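Local atomic coordinates of rubber oxygenase (Streptomyces sp., PDB entry 5O1L), a protein that catalyses the oxidative cleavage of the double bonds of poly(cis-1,4-isoprene) rubber with molecular oxygen, using a non-covalently bound b-type heme. Residues 231-239 with 254-265. Residues are numbered along the deposited sequence; the frame is centred on the assembly and turned at random.
Sequences WHSLATFVM and AEAYLHVWQVSA
Helix segments 231-239 and 254-265 run antiparallel at 174°, their axes 10.3 Å apart, with Ala235 set against Trp261. Trp231 CG is anti to the backbone N (chi1 -171°), which sends the indole over to helix 251-267. Trp231 NE1 donates a nearly straight bond (171°) to Trp261 O, 3.0 Å away. The donor lies above the carbonyl plane; Ala265 N reaches the same oxygen from the opposite face. The two indoles also form a T-shaped pair, the edge of Trp261 toward the face of Trp231. Replacing Trp231 by an alanine removes the N-H and would probably leave Trp261 O with Ala265 N alone of these two donors, and a gap beside Leu258. These neighbouring helices form a buried antiparallel hairpin in the all-helical catalytic domain, and the side chain of Leu234 borders the heme and a bound imidazole. Ala235 CB sits over the five-membered ring of Trp261, 3.5 Å from CG, as a CH-pi contact. Leu234 CB meets Trp261 CH2 at 3.6 Å. The bent Met239 chain brings CE to 3.5 Å from Tyr257 CD2. Val238 packs crosswise at Tyr257 OH, which is hydrogen-bonded to Tyr134 OH. Tyr134 OH also bonds Trp261 NE1, tying both aromatic residues to helix 127-142.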
ATOM      1  N   TRP A 231      -4.081   0.121  -4.522  1.00 10.79           N
ATOM      2  CA  TRP A 231      -4.888   0.715  -3.456  1.00 10.26           C
ATOM      3  C   TRP A 231      -5.972  -0.274  -2.923  1.00 10.67           C
ATOM      4  O   TRP A 231      -6.189  -0.389  -1.717  1.00 11.36           O
ATOM      5  CB  TRP A 231      -5.552   1.972  -4.039  1.00 10.68           C
ATOM      6  CG  TRP A 231      -6.258   2.869  -3.097  1.00 10.20           C
ATOM      7  CD1 TRP A 231      -5.767   4.026  -2.541  1.00 10.82           C
ATOM      8  CD2 TRP A 231      -7.618   2.830  -2.672  1.00 10.09           C
ATOM      9  NE1 TRP A 231      -6.724   4.675  -1.794  1.00 11.02           N
ATOM     10  CE2 TRP A 231      -7.876   3.936  -1.834  1.00 10.36           C
ATOM     11  CE3 TRP A 231      -8.665   1.942  -2.859  1.00 11.41           C
ATOM     12  CZ2 TRP A 231      -9.128   4.212  -1.322  1.00 10.32           C
ATOM     13  CZ3 TRP A 231      -9.902   2.206  -2.318  1.00 11.41           C
ATOM     14  CH2 TRP A 231     -10.124   3.291  -1.526  1.00 11.44           C
ATOM     15  N   HIS A 232      -6.615  -1.015  -3.836  1.00 10.96           N
ATOM     16  CA  HIS A 232      -7.622  -1.993  -3.434  1.00 11.16           C
ATOM     17  C   HIS A 232      -7.021  -3.148  -2.654  1.00 10.71           C
ATOM     18  O   HIS A 232      -7.689  -3.692  -1.781  1.00 11.32           O
ATOM     19  CB  HIS A 232      -8.376  -2.475  -4.632  1.00 11.61           C
ATOM     20  CG  HIS A 232      -9.381  -1.472  -5.082  1.00 11.16           C
ATOM     21  ND1 HIS A 232     -10.406  -1.007  -4.316  1.00 11.90           N
ATOM     22  CD2 HIS A 232      -9.476  -0.802  -6.267  1.00 11.37           C
ATOM     23  CE1 HIS A 232     -11.094  -0.111  -5.012  1.00 12.09           C
ATOM     24  NE2 HIS A 232     -10.560   0.004  -6.206  1.00 11.17           N
ATOM     25  N   SER A 233      -5.762  -3.469  -2.920  1.00 11.48           N
ATOM     26  CA  SER A 233      -5.031  -4.532  -2.180  1.00 11.66           C
ATOM     27  C   SER A 233      -4.676  -4.083  -0.780  1.00 11.76           C
ATOM     28  O   SER A 233      -4.377  -4.955   0.036  1.00 13.78           O
ATOM     29  CB  SER A 233      -3.793  -4.969  -2.928  1.00 12.30           C
ATOM     30  OG  SER A 233      -2.700  -4.124  -2.736  1.00 14.15           O
ATOM     31  N   LEU A 234      -4.805  -2.810  -0.506  1.00 12.00           N
ATOM     32  CA  LEU A 234      -4.536  -2.179   0.769  1.00 11.28           C
ATOM     33  C   LEU A 234      -5.812  -1.791   1.426  1.00 11.72           C
ATOM     34  O   LEU A 234      -6.371  -2.610   2.157  1.00 13.12           O
ATOM     35  CB  LEU A 234      -3.610  -0.946   0.552  1.00 12.54           C
ATOM     36  CG  LEU A 234      -2.201  -1.358   0.156  1.00 12.43           C
ATOM     37  CD1 LEU A 234      -1.448  -0.213  -0.522  1.00 13.40           C
ATOM     38  CD2 LEU A 234      -1.445  -1.803   1.398  1.00 13.61           C
ATOM     39  N   ALA A 235      -6.371  -0.635   1.172  1.00 10.78           N
ATOM     40  CA  ALA A 235      -7.580  -0.133   1.857  1.00 11.32           C
ATOM     41  C   ALA A 235      -8.772  -1.102   1.822  1.00 10.40           C
ATOM     42  O   ALA A 235      -9.322  -1.461   2.837  1.00 10.50           O
ATOM     43  CB  ALA A 235      -7.985   1.173   1.270  1.00 12.08           C
ATOM     44  N   THR A 236      -9.176  -1.469   0.608  1.00 10.90           N
ATOM     45  CA  THR A 236     -10.428  -2.215   0.519  1.00 10.67           C
ATOM     46  C   THR A 236     -10.246  -3.598   1.138  1.00  9.79           C
ATOM     47  O   THR A 236     -11.184  -4.124   1.777  1.00 11.12           O
ATOM     48  CB  THR A 236     -10.804  -2.383  -0.976  1.00 11.49           C
ATOM     49  OG1 THR A 236     -10.716  -1.031  -1.517  1.00 11.92           O
ATOM     50  CG2 THR A 236     -12.186  -2.813  -1.131  1.00 11.93           C
ATOM     51  N   PHE A 237      -9.100  -4.221   0.893  1.00 10.28           N
ATOM     52  CA  PHE A 237      -8.810  -5.527   1.485  1.00 11.16           C
ATOM     53  C   PHE A 237      -8.766  -5.490   2.993  1.00 11.13           C
ATOM     54  O   PHE A 237      -9.403  -6.317   3.673  1.00 11.56           O
ATOM     55  CB  PHE A 237      -7.416  -6.001   0.958  1.00 12.52           C
ATOM     56  CG  PHE A 237      -6.865  -7.211   1.685  1.00 14.90           C
ATOM     57  CD1 PHE A 237      -7.380  -8.403   1.473  1.00 16.64           C
ATOM     58  CD2 PHE A 237      -5.810  -7.041   2.548  1.00 16.56           C
ATOM     59  CE1 PHE A 237      -6.802  -9.568   2.140  1.00 17.25           C
ATOM     60  CE2 PHE A 237      -5.259  -8.119   3.230  1.00 18.54           C
ATOM     61  CZ  PHE A 237      -5.768  -9.356   2.990  1.00 17.91           C
ATOM     62  N   VAL A 238      -8.068  -4.540   3.577  1.00 11.87           N
ATOM     63  CA  VAL A 238      -7.955  -4.493   5.031  1.00 12.63           C
ATOM     64  C   VAL A 238      -9.275  -4.294   5.658  1.00 11.85           C
ATOM     65  O   VAL A 238      -9.579  -4.957   6.681  1.00 12.43           O
ATOM     66  CB  VAL A 238      -6.933  -3.418   5.457  1.00 14.06           C
ATOM     67  CG1 VAL A 238      -6.951  -3.149   6.949  1.00 16.67           C
ATOM     68  CG2 VAL A 238      -5.608  -3.846   5.047  1.00 16.82           C
ATOM     69  N   MET A 239     -10.105  -3.378   5.152  1.00 10.69           N
ATOM     70  CA  MET A 239     -11.446  -3.170   5.745  1.00 12.49           C
ATOM     71  C   MET A 239     -12.246  -4.440   5.646  1.00 12.27           C
ATOM     72  O   MET A 239     -12.949  -4.807   6.634  1.00 13.14           O
ATOM     73  CB  MET A 239     -12.150  -1.974   5.105  1.00 14.28           C
ATOM     74  CG  MET A 239     -13.483  -1.682   5.712  1.00 15.87           C
ATOM     75  SD  MET A 239     -13.417  -1.362   7.507  1.00 19.99           S
ATOM     76  CE  MET A 239     -12.410   0.128   7.571  1.00 18.70           C
ATOM     77  N   ALA A 254     -15.124   3.447   9.917  1.00 11.18           N
ATOM     78  CA  ALA A 254     -14.996   2.964   8.570  1.00 11.51           C
ATOM     79  C   ALA A 254     -14.898   4.107   7.597  1.00 11.45           C
ATOM     80  O   ALA A 254     -14.107   4.066   6.650  1.00 11.07           O
ATOM     81  CB  ALA A 254     -16.115   2.044   8.176  1.00 11.69           C
ATOM     82  N   GLU A 255     -15.749   5.095   7.761  1.00 11.40           N
ATOM     83  CA  GLU A 255     -15.724   6.262   6.863  1.00 11.76           C
ATOM     84  C   GLU A 255     -14.444   7.061   7.015  1.00 11.46           C
ATOM     85  O   GLU A 255     -13.917   7.578   6.029  1.00 11.81           O
ATOM     86  CB  GLU A 255     -16.910   7.141   7.095  1.00 12.57           C
ATOM     87  CG  GLU A 255     -18.172   6.481   6.631  1.00 15.02           C
ATOM     88  CD  GLU A 255     -18.243   6.110   5.215  1.00 16.38           C
ATOM     89  OE1 GLU A 255     -17.872   7.005   4.379  1.00 19.20           O
ATOM     90  OE2 GLU A 255     -18.739   4.990   4.922  1.00 20.46           O
ATOM     91  N   ALA A 256     -13.930   7.169   8.229  1.00 11.09           N
ATOM     92  CA  ALA A 256     -12.698   7.919   8.452  1.00 10.94           C
ATOM     93  C   ALA A 256     -11.510   7.197   7.868  1.00 10.80           C
ATOM     94  O   ALA A 256     -10.627   7.829   7.272  1.00 11.04           O
ATOM     95  CB  ALA A 256     -12.507   8.119   9.934  1.00 11.41           C
ATOM     96  N   TYR A 257     -11.477   5.874   8.004  1.00 10.35           N
ATOM     97  CA  TYR A 257     -10.435   5.070   7.368  1.00 10.05           C
ATOM     98  C   TYR A 257     -10.466   5.224   5.851  1.00 10.60           C
ATOM     99  O   TYR A 257      -9.413   5.439   5.198  1.00  9.91           O
ATOM    100  CB  TYR A 257     -10.560   3.585   7.787  1.00 10.89           C
ATOM    101  CG  TYR A 257      -9.540   2.650   7.215  1.00 11.58           C
ATOM    102  CD1 TYR A 257      -8.331   2.542   7.790  1.00 14.87           C
ATOM    103  CD2 TYR A 257      -9.778   1.894   6.107  1.00 12.86           C
ATOM    104  CE1 TYR A 257      -7.397   1.654   7.278  1.00 13.98           C
ATOM    105  CE2 TYR A 257      -8.860   1.002   5.592  1.00 14.09           C
ATOM    106  CZ  TYR A 257      -7.657   0.921   6.181  1.00 14.21           C
ATOM    107  OH  TYR A 257      -6.684   0.057   5.620  1.00 15.50           O
ATOM    108  N   LEU A 258     -11.621   5.141   5.218  1.00 10.54           N
ATOM    109  CA  LEU A 258     -11.728   5.410   3.804  1.00  9.97           C
ATOM    110  C   LEU A 258     -11.184   6.787   3.444  1.00 10.69           C
ATOM    111  O   LEU A 258     -10.439   6.928   2.480  1.00 10.03           O
ATOM    112  CB  LEU A 258     -13.180   5.308   3.350  1.00 10.98           C
ATOM    113  CG  LEU A 258     -13.442   5.646   1.873  1.00 11.35           C
ATOM    114  CD1 LEU A 258     -12.723   4.726   0.922  1.00 11.71           C
ATOM    115  CD2 LEU A 258     -14.946   5.521   1.659  1.00 12.03           C
ATOM    116  N   HIS A 259     -11.537   7.772   4.224  1.00 10.05           N
ATOM    117  CA  HIS A 259     -11.087   9.157   3.974  1.00 10.12           C
ATOM    118  C   HIS A 259      -9.593   9.269   3.991  1.00  9.85           C
ATOM    119  O   HIS A 259      -9.001   9.927   3.125  1.00  9.67           O
ATOM    120  CB  HIS A 259     -11.766  10.116   4.922  1.00 10.23           C
ATOM    121  CG  HIS A 259     -11.599  11.549   4.554  1.00 11.08           C
ATOM    122  ND1 HIS A 259     -12.143  12.052   3.387  1.00 13.62           N
ATOM    123  CD2 HIS A 259     -10.941  12.567   5.128  1.00 11.91           C
ATOM    124  CE1 HIS A 259     -11.801  13.351   3.293  1.00 13.40           C
ATOM    125  NE2 HIS A 259     -11.126  13.689   4.337  1.00 13.09           N
ATOM    126  N   VAL A 260      -8.948   8.658   4.975  1.00  9.63           N
ATOM    127  CA  VAL A 260      -7.463   8.636   4.963  1.00  9.91           C
ATOM    128  C   VAL A 260      -6.944   8.092   3.664  1.00  9.98           C
ATOM    129  O   VAL A 260      -5.992   8.661   3.077  1.00  9.61           O
ATOM    130  CB  VAL A 260      -6.936   7.845   6.161  1.00 10.84           C
ATOM    131  CG1 VAL A 260      -5.441   7.604   6.062  1.00 10.90           C
ATOM    132  CG2 VAL A 260      -7.268   8.453   7.479  1.00 11.37           C
ATOM    133  N   TRP A 261      -7.458   6.989   3.186  1.00  9.34           N
ATOM    134  CA  TRP A 261      -7.033   6.367   1.942  1.00  9.53           C
ATOM    135  C   TRP A 261      -7.392   7.166   0.728  1.00  9.62           C
ATOM    136  O   TRP A 261      -6.649   7.202  -0.251  1.00 10.09           O
ATOM    137  CB  TRP A 261      -7.441   4.887   1.885  1.00 10.22           C
ATOM    138  CG  TRP A 261      -6.589   4.064   2.748  1.00 10.49           C
ATOM    139  CD1 TRP A 261      -6.710   3.747   4.058  1.00 12.43           C
ATOM    140  CD2 TRP A 261      -5.306   3.529   2.316  1.00 11.21           C
ATOM    141  NE1 TRP A 261      -5.583   3.034   4.467  1.00 12.48           N
ATOM    142  CE2 TRP A 261      -4.760   2.853   3.409  1.00 11.52           C
ATOM    143  CE3 TRP A 261      -4.643   3.544   1.131  1.00 12.91           C
ATOM    144  CZ2 TRP A 261      -3.519   2.197   3.332  1.00 12.21           C
ATOM    145  CZ3 TRP A 261      -3.458   2.867   1.018  1.00 13.19           C
ATOM    146  CH2 TRP A 261      -2.890   2.242   2.143  1.00 13.12           C
ATOM    147  N   GLN A 262      -8.495   7.897   0.733  1.00  8.93           N
ATOM    148  CA  GLN A 262      -8.857   8.755  -0.387  1.00  9.35           C
ATOM    149  C   GLN A 262      -7.865   9.932  -0.485  1.00  9.21           C
ATOM    150  O   GLN A 262      -7.360  10.204  -1.568  1.00  9.97           O
ATOM    151  CB  GLN A 262     -10.289   9.287  -0.220  1.00  9.53           C
ATOM    152  CG  GLN A 262     -11.439   8.289  -0.355  1.00  9.68           C
ATOM    153  CD  GLN A 262     -12.733   8.848   0.136  1.00 10.27           C
ATOM    154  OE1 GLN A 262     -12.807   9.616   1.102  1.00 10.88           O
ATOM    155  NE2 GLN A 262     -13.787   8.440  -0.581  1.00 10.41           N
ATOM    156  N   VAL A 263      -7.622  10.615   0.637  1.00  9.84           N
ATOM    157  CA  VAL A 263      -6.726  11.727   0.614  1.00 10.01           C
ATOM    158  C   VAL A 263      -5.347  11.223   0.224  1.00 10.00           C
ATOM    159  O   VAL A 263      -4.663  11.848  -0.576  1.00 10.57           O
ATOM    160  CB  VAL A 263      -6.703  12.402   1.966  1.00 10.88           C
ATOM    161  CG1 VAL A 263      -5.515  13.382   2.101  1.00 12.14           C
ATOM    162  CG2 VAL A 263      -8.037  13.091   2.274  1.00 11.46           C
ATOM    163  N   SER A 264      -4.961  10.050   0.736  1.00  9.87           N
ATOM    164  CA  SER A 264      -3.609   9.560   0.408  1.00 10.29           C
ATOM    165  C   SER A 264      -3.478   9.242  -1.059  1.00 10.86           C
ATOM    166  O   SER A 264      -2.436   9.525  -1.658  1.00 12.19           O
ATOM    167  CB  SER A 264      -3.287   8.361   1.246  1.00 11.11           C
ATOM    168  OG  SER A 264      -3.262   8.671   2.643  1.00 11.99           O
ATOM    169  N   ALA A 265      -4.468   8.670  -1.701  1.00 10.75           N
ATOM    170  CA  ALA A 265      -4.463   8.428  -3.150  1.00 11.40           C
ATOM    171  C   ALA A 265      -4.282   9.734  -3.880  1.00 11.23           C
ATOM    172  O   ALA A 265      -3.464   9.822  -4.807  1.00 11.89           O
ATOM    173  CB  ALA A 265      -5.746   7.767  -3.574  1.00 11.27           C
TER